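PDB 3EAF: ABC transporter, substrate binding protein from Aeropyrum pernix, which probably captures a solute outside the cell and hands it to an ABC transporter for import, and also binds a magnesium ion. Local coordinates for residues A[34-39]-A[48-53]; A[53-58]-A[68-73]. One frame throughout, in Å; residues are numbered along the deposited sequence.

Overall arrangement
From the N terminus the chain passes through strand 3-11 and helix 18-38, then turns through the short strand 40-41 into strand 47-56. Contact 1 closes this first turn, joining the C-terminal end of the helix with Gly39 after it (34-39) to the start of the strand (48-53). The chain leaves the sheet after strand 47-56, and helix 61-74 brings it back, so that contact 2 (53-58 with 68-73) closes a second loop. The two neither nest nor cross: they follow in series, meeting at Ile53, with centres about 18 Å apart. Together they fix strand 47-56, next to strand 3-11 in its sheet, to the helix before it and the helix after it.

Contact 1. Residues A[34-39]-A[48-53]; sequences YFNEKG and VNINYI
The last turn of helix 18-38 and the strand at 48-53 run nearly antiparallel, at 151°, with their axes 8.1 Å apart and Asn36 nearest Asn49 in backbone register. One side chain does most of the work here: the CB bond of Asn36 points neither toward the strand nor away, but a chi1 of -86° swings the amide across to clasp the backbone of Ile50. Its OD1 accepts from Ile50 N at 2.8 Å in an almost straight bond (169°), the donor lying somewhat out of the carbonyl plane. ND2 donates a less straight hydrogen bond to Ile50 O at 2.9 Å, in the plane of the Ile50 carbonyl and on a lone pair. With both ends of the amide engaged, its flip is settled. Val48 pairs with Ile40, but strand 40-41 does not extend to Ile50, where the Asn36 amide takes the place of a strand partner. OD1 also rests 3.7 Å from Ile50 CB, the side chains crossing at about a right angle. A water spans the two segments, donating to Asn36 O at 2.7 Å and to Val48 O at 2.8 Å, while Arg47 also bonds to Asn36 O. Ile50 itself packs on Ile301 and Ile304 of helix 288-304. This is an asparagine side chain pairing with the strand backbone beyond the short strand 40-41, placed where a beta-alpha-beta unit returns from its helix to the sheet.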
loop_
_atom_site.group_PDB
_atom_site.type_symbol
_atom_site.label_atom_id
_atom_site.label_comp_id
_atom_site.label_asym_id
_atom_site.label_seq_id
_atom_site.Cartn_x
_atom_site.Cartn_y
_atom_site.Cartn_z
ATOM N N TYR A 34 -1.180 -0.994 21.084
ATOM C CA TYR A 34 -1.140 0.416 21.486
ATOM C C TYR A 34 -2.510 0.955 21.839
ATOM O O TYR A 34 -2.719 1.411 22.964
ATOM C CB TYR A 34 -0.508 1.285 20.398
ATOM C CG TYR A 34 -0.382 2.757 20.750
ATOM C CD1 TYR A 34 0.596 3.205 21.642
ATOM C CD2 TYR A 34 -1.234 3.700 20.183
ATOM C CE1 TYR A 34 0.717 4.557 21.959
ATOM C CE2 TYR A 34 -1.124 5.058 20.495
ATOM C CZ TYR A 34 -0.147 5.480 21.376
ATOM O OH TYR A 34 -0.038 6.819 21.680
ATOM N N PHE A 35 -3.438 0.898 20.886
ATOM C CA PHE A 35 -4.759 1.483 21.090
ATOM C C PHE A 35 -5.587 0.723 22.130
ATOM O O PHE A 35 -6.333 1.341 22.900
ATOM C CB PHE A 35 -5.503 1.660 19.762
ATOM C CG PHE A 35 -4.859 2.670 18.838
ATOM C CD1 PHE A 35 -4.832 4.022 19.175
ATOM C CD2 PHE A 35 -4.274 2.266 17.640
ATOM C CE1 PHE A 35 -4.234 4.958 18.332
ATOM C CE2 PHE A 35 -3.675 3.199 16.782
ATOM C CZ PHE A 35 -3.651 4.540 17.133
ATOM N N ASN A 36 -5.439 -0.602 22.177
ATOM C CA ASN A 36 -6.067 -1.388 23.248
ATOM C C ASN A 36 -5.701 -0.833 24.632
ATOM O O ASN A 36 -6.584 -0.527 25.443
ATOM C CB ASN A 36 -5.696 -2.876 23.148
ATOM C CG ASN A 36 -6.614 -3.655 22.204
ATOM O OD1 ASN A 36 -7.758 -3.271 21.969
ATOM N ND2 ASN A 36 -6.113 -4.768 21.672
ATOM N N GLU A 37 -4.396 -0.681 24.860
ATOM C CA GLU A 37 -3.839 -0.219 26.130
ATOM C C GLU A 37 -4.178 1.248 26.440
ATOM O O GLU A 37 -4.497 1.587 27.585
ATOM C CB GLU A 37 -2.314 -0.450 26.130
ATOM C CG GLU A 37 -1.542 0.058 27.363
ATOM C CD GLU A 37 -1.806 -0.743 28.628
ATOM O OE1 GLU A 37 -2.123 -1.951 28.543
ATOM O OE2 GLU A 37 -1.685 -0.158 29.726
ATOM N N LYS A 38 -4.099 2.115 25.433
ATOM C CA LYS A 38 -4.432 3.531 25.627
ATOM C C LYS A 38 -5.928 3.705 25.891
ATOM O O LYS A 38 -6.334 4.595 26.638
ATOM C CB LYS A 38 -4.003 4.376 24.417
ATOM C CG LYS A 38 -2.490 4.598 24.284
ATOM C CD LYS A 38 -1.957 5.552 25.339
ATOM C CE LYS A 38 -0.488 5.867 25.103
ATOM N NZ LYS A 38 0.133 6.621 26.238
ATOM N N GLY A 39 -6.740 2.848 25.276
ATOM C CA GLY A 39 -8.180 2.883 25.471
ATOM C C GLY A 39 -8.932 3.347 24.242
ATOM O O GLY A 39 -8.763 4.481 23.787
ATOM N N VAL A 48 -13.787 -0.301 24.165
ATOM C CA VAL A 48 -13.703 -1.405 23.220
ATOM C C VAL A 48 -12.318 -2.037 23.300
ATOM O O VAL A 48 -11.292 -1.343 23.271
ATOM C CB VAL A 48 -14.029 -0.959 21.769
ATOM C CG1 VAL A 48 -13.963 -2.152 20.798
ATOM C CG2 VAL A 48 -15.408 -0.326 21.711
ATOM N N ASN A 49 -12.315 -3.355 23.447
ATOM C CA ASN A 49 -11.113 -4.162 23.360
ATOM C C ASN A 49 -11.120 -4.911 22.042
ATOM O O ASN A 49 -12.138 -5.495 21.656
ATOM C CB ASN A 49 -11.047 -5.159 24.519
ATOM C CG ASN A 49 -11.179 -4.484 25.867
ATOM O OD1 ASN A 49 -12.191 -4.632 26.548
ATOM N ND2 ASN A 49 -10.175 -3.699 26.237
ATOM N N ILE A 50 -9.988 -4.886 21.346
ATOM C CA ILE A 50 -9.868 -5.632 20.103
ATOM C C ILE A 50 -9.098 -6.918 20.344
ATOM O O ILE A 50 -7.910 -6.894 20.712
ATOM C CB ILE A 50 -9.212 -4.808 18.964
ATOM C CG1 ILE A 50 -10.057 -3.559 18.650
ATOM C CG2 ILE A 50 -9.048 -5.674 17.720
ATOM C CD1 ILE A 50 -9.545 -2.726 17.495
ATOM N N ASN A 51 -9.795 -8.035 20.159
ATOM C CA ASN A 51 -9.158 -9.335 20.121
ATOM C C ASN A 51 -8.819 -9.604 18.666
ATOM O O ASN A 51 -9.705 -9.902 17.860
ATOM C CB ASN A 51 -10.087 -10.423 20.689
ATOM C CG ASN A 51 -9.496 -11.828 20.573
ATOM O OD1 ASN A 51 -8.299 -12.040 20.797
ATOM N ND2 ASN A 51 -10.336 -12.791 20.216
ATOM N N TYR A 52 -7.547 -9.461 18.314
ATOM C CA TYR A 52 -7.134 -9.688 16.929
ATOM C C TYR A 52 -6.541 -11.077 16.752
ATOM O O TYR A 52 -5.859 -11.592 17.645
ATOM C CB TYR A 52 -6.181 -8.600 16.428
ATOM C CG TYR A 52 -4.765 -8.655 16.970
ATOM C CD1 TYR A 52 -3.760 -9.337 16.282
ATOM C CD2 TYR A 52 -4.426 -8.001 18.153
ATOM C CE1 TYR A 52 -2.448 -9.383 16.773
ATOM C CE2 TYR A 52 -3.122 -8.040 18.655
ATOM C CZ TYR A 52 -2.137 -8.729 17.957
ATOM O OH TYR A 52 -0.843 -8.758 18.441
ATOM N N ILE A 53 -6.816 -11.672 15.596
ATOM C CA ILE A 53 -6.380 -13.028 15.296
ATOM C C ILE A 53 -5.431 -12.984 14.089
ATOM O O ILE A 53 -5.860 -12.780 12.949
ATOM C CB ILE A 53 -7.602 -13.978 15.046
ATOM C CG1 ILE A 53 -8.542 -14.024 16.262
ATOM C CG2 ILE A 53 -7.149 -15.391 14.709
ATOM C CD1 ILE A 53 -9.766 -13.120 16.144
HETATM O O HOH W 1 -9.229 -0.236 24.794
#

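Contact 2. Residues A[53-58]-A[68-73]; sequences IKRDYA and YREFRD
Ile53 meets Phe71 first, on the strand face turned to helix 61-74, whose segment runs antiparallel to it at 168°. Its CG2 lies at the edge of the Phe71 ring, 3.9 Å from CE1, and Ile53 O comes obliquely to the same atom at 3.3 Å. The CB bond of the next residue, Lys54, points away from the helix, and its NZ forms salt bridges with Glu13 and Glu29, but its carbonyl O accepts from Arg55 NH1. Arg55 carries the polar part of the contact. Its aliphatic part slides past the phenylalanine, CG sitting 3.7 Å from Phe71 CE1, and the bend at chi2 (-70°) folds the chain so that Ile53 CG2 lies over one face of the guanidinium, offset toward the rim. From there the group grips Glu70 side-on: NE bonds OE1 at 3.0 Å, nearly straight, and NH2 bonds OE2 at a longer 3.3 Å. Both oxygens lie close to the guanidinium plane, but the carboxylate plane is turned 53° against it, so both nitrogens reach the oxygens from above the carboxylate plane. Beyond, Asp56 OD1 accepts from Ala58 N, an Asx turn at the end of the strand. Bonds from NE, NH2 and NH1 would together restrict rotation of the Arg55 guanidinium, and because Glu70 OE2 has a second cationic partner in Arg74, the two arginines would probably favour an ionised Glu70.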
loop_
_atom_site.group_PDB
_atom_site.type_symbol
_atom_site.label_atom_id
_atom_site.label_comp_id
_atom_site.label_asym_id
_atom_site.label_seq_id
_atom_site.Cartn_x
_atom_site.Cartn_y
_atom_site.Cartn_z
ATOM N N ILE A 53 -6.816 -11.672 15.596
ATOM C CA ILE A 53 -6.380 -13.028 15.296
ATOM C C ILE A 53 -5.431 -12.984 14.089
ATOM O O ILE A 53 -5.860 -12.780 12.949
ATOM C CB ILE A 53 -7.602 -13.978 15.046
ATOM C CG1 ILE A 53 -8.542 -14.024 16.262
ATOM C CG2 ILE A 53 -7.149 -15.391 14.709
ATOM C CD1 ILE A 53 -9.766 -13.120 16.144
ATOM N N LYS A 54 -4.139 -13.157 14.349
ATOM C CA LYS A 54 -3.133 -13.052 13.298
ATOM C C LYS A 54 -2.936 -14.375 12.572
ATOM O O LYS A 54 -2.770 -15.422 13.202
ATOM C CB LYS A 54 -1.798 -12.558 13.853
ATOM C CG LYS A 54 -0.787 -12.221 12.764
ATOM C CD LYS A 54 0.499 -11.632 13.327
ATOM C CE LYS A 54 1.502 -12.718 13.652
ATOM N NZ LYS A 54 2.829 -12.133 13.980
ATOM N N ARG A 55 -2.951 -14.311 11.245
ATOM C CA ARG A 55 -2.727 -15.485 10.402
ATOM C C ARG A 55 -1.754 -15.158 9.271
ATOM O O ARG A 55 -2.028 -14.282 8.451
ATOM C CB ARG A 55 -4.057 -15.983 9.825
ATOM C CG ARG A 55 -5.035 -16.546 10.855
ATOM C CD ARG A 55 -4.545 -17.875 11.406
ATOM N NE ARG A 55 -5.483 -18.451 12.360
ATOM C CZ ARG A 55 -5.378 -18.332 13.680
ATOM N NH1 ARG A 55 -4.369 -17.653 14.214
ATOM N NH2 ARG A 55 -6.282 -18.904 14.468
ATOM N N ASP A 56 -0.614 -15.847 9.244
ATOM C CA ASP A 56 0.340 -15.728 8.136
ATOM C C ASP A 56 -0.078 -16.668 7.009
ATOM O O ASP A 56 0.053 -17.891 7.119
ATOM C CB ASP A 56 1.769 -16.023 8.609
ATOM C CG ASP A 56 2.769 -16.167 7.462
ATOM O OD1 ASP A 56 2.597 -15.546 6.386
ATOM O OD2 ASP A 56 3.757 -16.905 7.645
ATOM N N TYR A 57 -0.579 -16.090 5.922
ATOM C CA TYR A 57 -1.058 -16.894 4.793
ATOM C C TYR A 57 -0.039 -17.020 3.663
ATOM O O TYR A 57 -0.295 -17.710 2.662
ATOM C CB TYR A 57 -2.411 -16.376 4.287
ATOM C CG TYR A 57 -2.361 -15.229 3.292
ATOM C CD1 TYR A 57 -2.812 -15.405 1.980
ATOM C CD2 TYR A 57 -1.891 -13.972 3.660
ATOM C CE1 TYR A 57 -2.787 -14.360 1.059
ATOM C CE2 TYR A 57 -1.856 -12.915 2.748
ATOM C CZ TYR A 57 -2.313 -13.119 1.450
ATOM O OH TYR A 57 -2.295 -12.083 0.544
ATOM N N ALA A 58 1.107 -16.350 3.829
ATOM C CA ALA A 58 2.234 -16.426 2.888
ATOM C C ALA A 58 1.884 -16.129 1.414
ATOM O O ALA A 58 2.471 -16.711 0.496
ATOM C CB ALA A 58 2.955 -17.797 3.022
ATOM N N TYR A 68 -10.059 -16.791 5.903
ATOM C CA TYR A 68 -11.256 -15.950 5.851
ATOM C C TYR A 68 -12.463 -16.665 6.456
ATOM O O TYR A 68 -13.187 -16.095 7.273
ATOM C CB TYR A 68 -11.601 -15.509 4.423
ATOM C CG TYR A 68 -12.901 -14.726 4.395
ATOM C CD1 TYR A 68 -12.938 -13.400 4.836
ATOM C CD2 TYR A 68 -14.101 -15.320 3.981
ATOM C CE1 TYR A 68 -14.128 -12.678 4.848
ATOM C CE2 TYR A 68 -15.307 -14.594 3.991
ATOM C CZ TYR A 68 -15.307 -13.277 4.425
ATOM O OH TYR A 68 -16.470 -12.539 4.437
ATOM N N ARG A 69 -12.676 -17.913 6.034
ATOM C CA ARG A 69 -13.756 -18.727 6.575
ATOM C C ARG A 69 -13.587 -18.935 8.086
ATOM O O ARG A 69 -14.555 -18.837 8.822
ATOM C CB ARG A 69 -13.905 -20.048 5.808
ATOM C CG ARG A 69 -14.421 -19.859 4.368
ATOM C CD ARG A 69 -14.802 -21.176 3.678
ATOM N NE ARG A 69 -13.670 -22.101 3.561
ATOM C CZ ARG A 69 -12.824 -22.141 2.532
ATOM N NH1 ARG A 69 -12.958 -21.304 1.503
ATOM N NH2 ARG A 69 -11.833 -23.023 2.532
ATOM N N GLU A 70 -12.351 -19.166 8.535
ATOM C CA GLU A 70 -12.030 -19.252 9.963
ATOM C C GLU A 70 -12.358 -17.956 10.716
ATOM O O GLU A 70 -13.007 -17.995 11.764
ATOM C CB GLU A 70 -10.555 -19.625 10.182
ATOM C CG GLU A 70 -10.164 -19.719 11.664
ATOM C CD GLU A 70 -8.719 -20.152 11.904
ATOM O OE1 GLU A 70 -7.826 -19.804 11.102
ATOM O OE2 GLU A 70 -8.470 -20.828 12.925
ATOM N N PHE A 71 -11.899 -16.819 10.192
ATOM C CA PHE A 71 -12.220 -15.514 10.783
ATOM C C PHE A 71 -13.734 -15.349 10.957
ATOM O O PHE A 71 -14.199 -14.972 12.032
ATOM C CB PHE A 71 -11.685 -14.354 9.922
ATOM C CG PHE A 71 -10.188 -14.167 9.970
ATOM C CD1 PHE A 71 -9.435 -14.590 11.062
ATOM C CD2 PHE A 71 -9.535 -13.515 8.923
ATOM C CE1 PHE A 71 -8.050 -14.389 11.093
ATOM C CE2 PHE A 71 -8.158 -13.313 8.942
ATOM C CZ PHE A 71 -7.411 -13.751 10.029
ATOM N N ARG A 72 -14.491 -15.632 9.897
ATOM C CA ARG A 72 -15.945 -15.436 9.899
ATOM C C ARG A 72 -16.688 -16.471 10.750
ATOM O O ARG A 72 -17.516 -16.114 11.593
ATOM C CB ARG A 72 -16.499 -15.464 8.467
ATOM C CG ARG A 72 -18.015 -15.265 8.380
ATOM C CD ARG A 72 -18.551 -15.603 6.996
ATOM N NE ARG A 72 -18.407 -17.021 6.681
ATOM C CZ ARG A 72 -18.322 -17.527 5.452
ATOM N NH1 ARG A 72 -18.359 -16.739 4.383
ATOM N NH2 ARG A 72 -18.188 -18.831 5.295
ATOM N N ASP A 73 -16.393 -17.750 10.511
ATOM C CA ASP A 73 -17.197 -18.840 11.067
ATOM C C ASP A 73 -16.808 -19.212 12.489
ATOM O O ASP A 73 -17.680 -19.444 13.328
ATOM C CB ASP A 73 -17.163 -20.071 10.150
ATOM C CG ASP A 73 -17.900 -19.846 8.839
ATOM O OD1 ASP A 73 -18.846 -19.028 8.802
ATOM O OD2 ASP A 73 -17.538 -20.497 7.839
#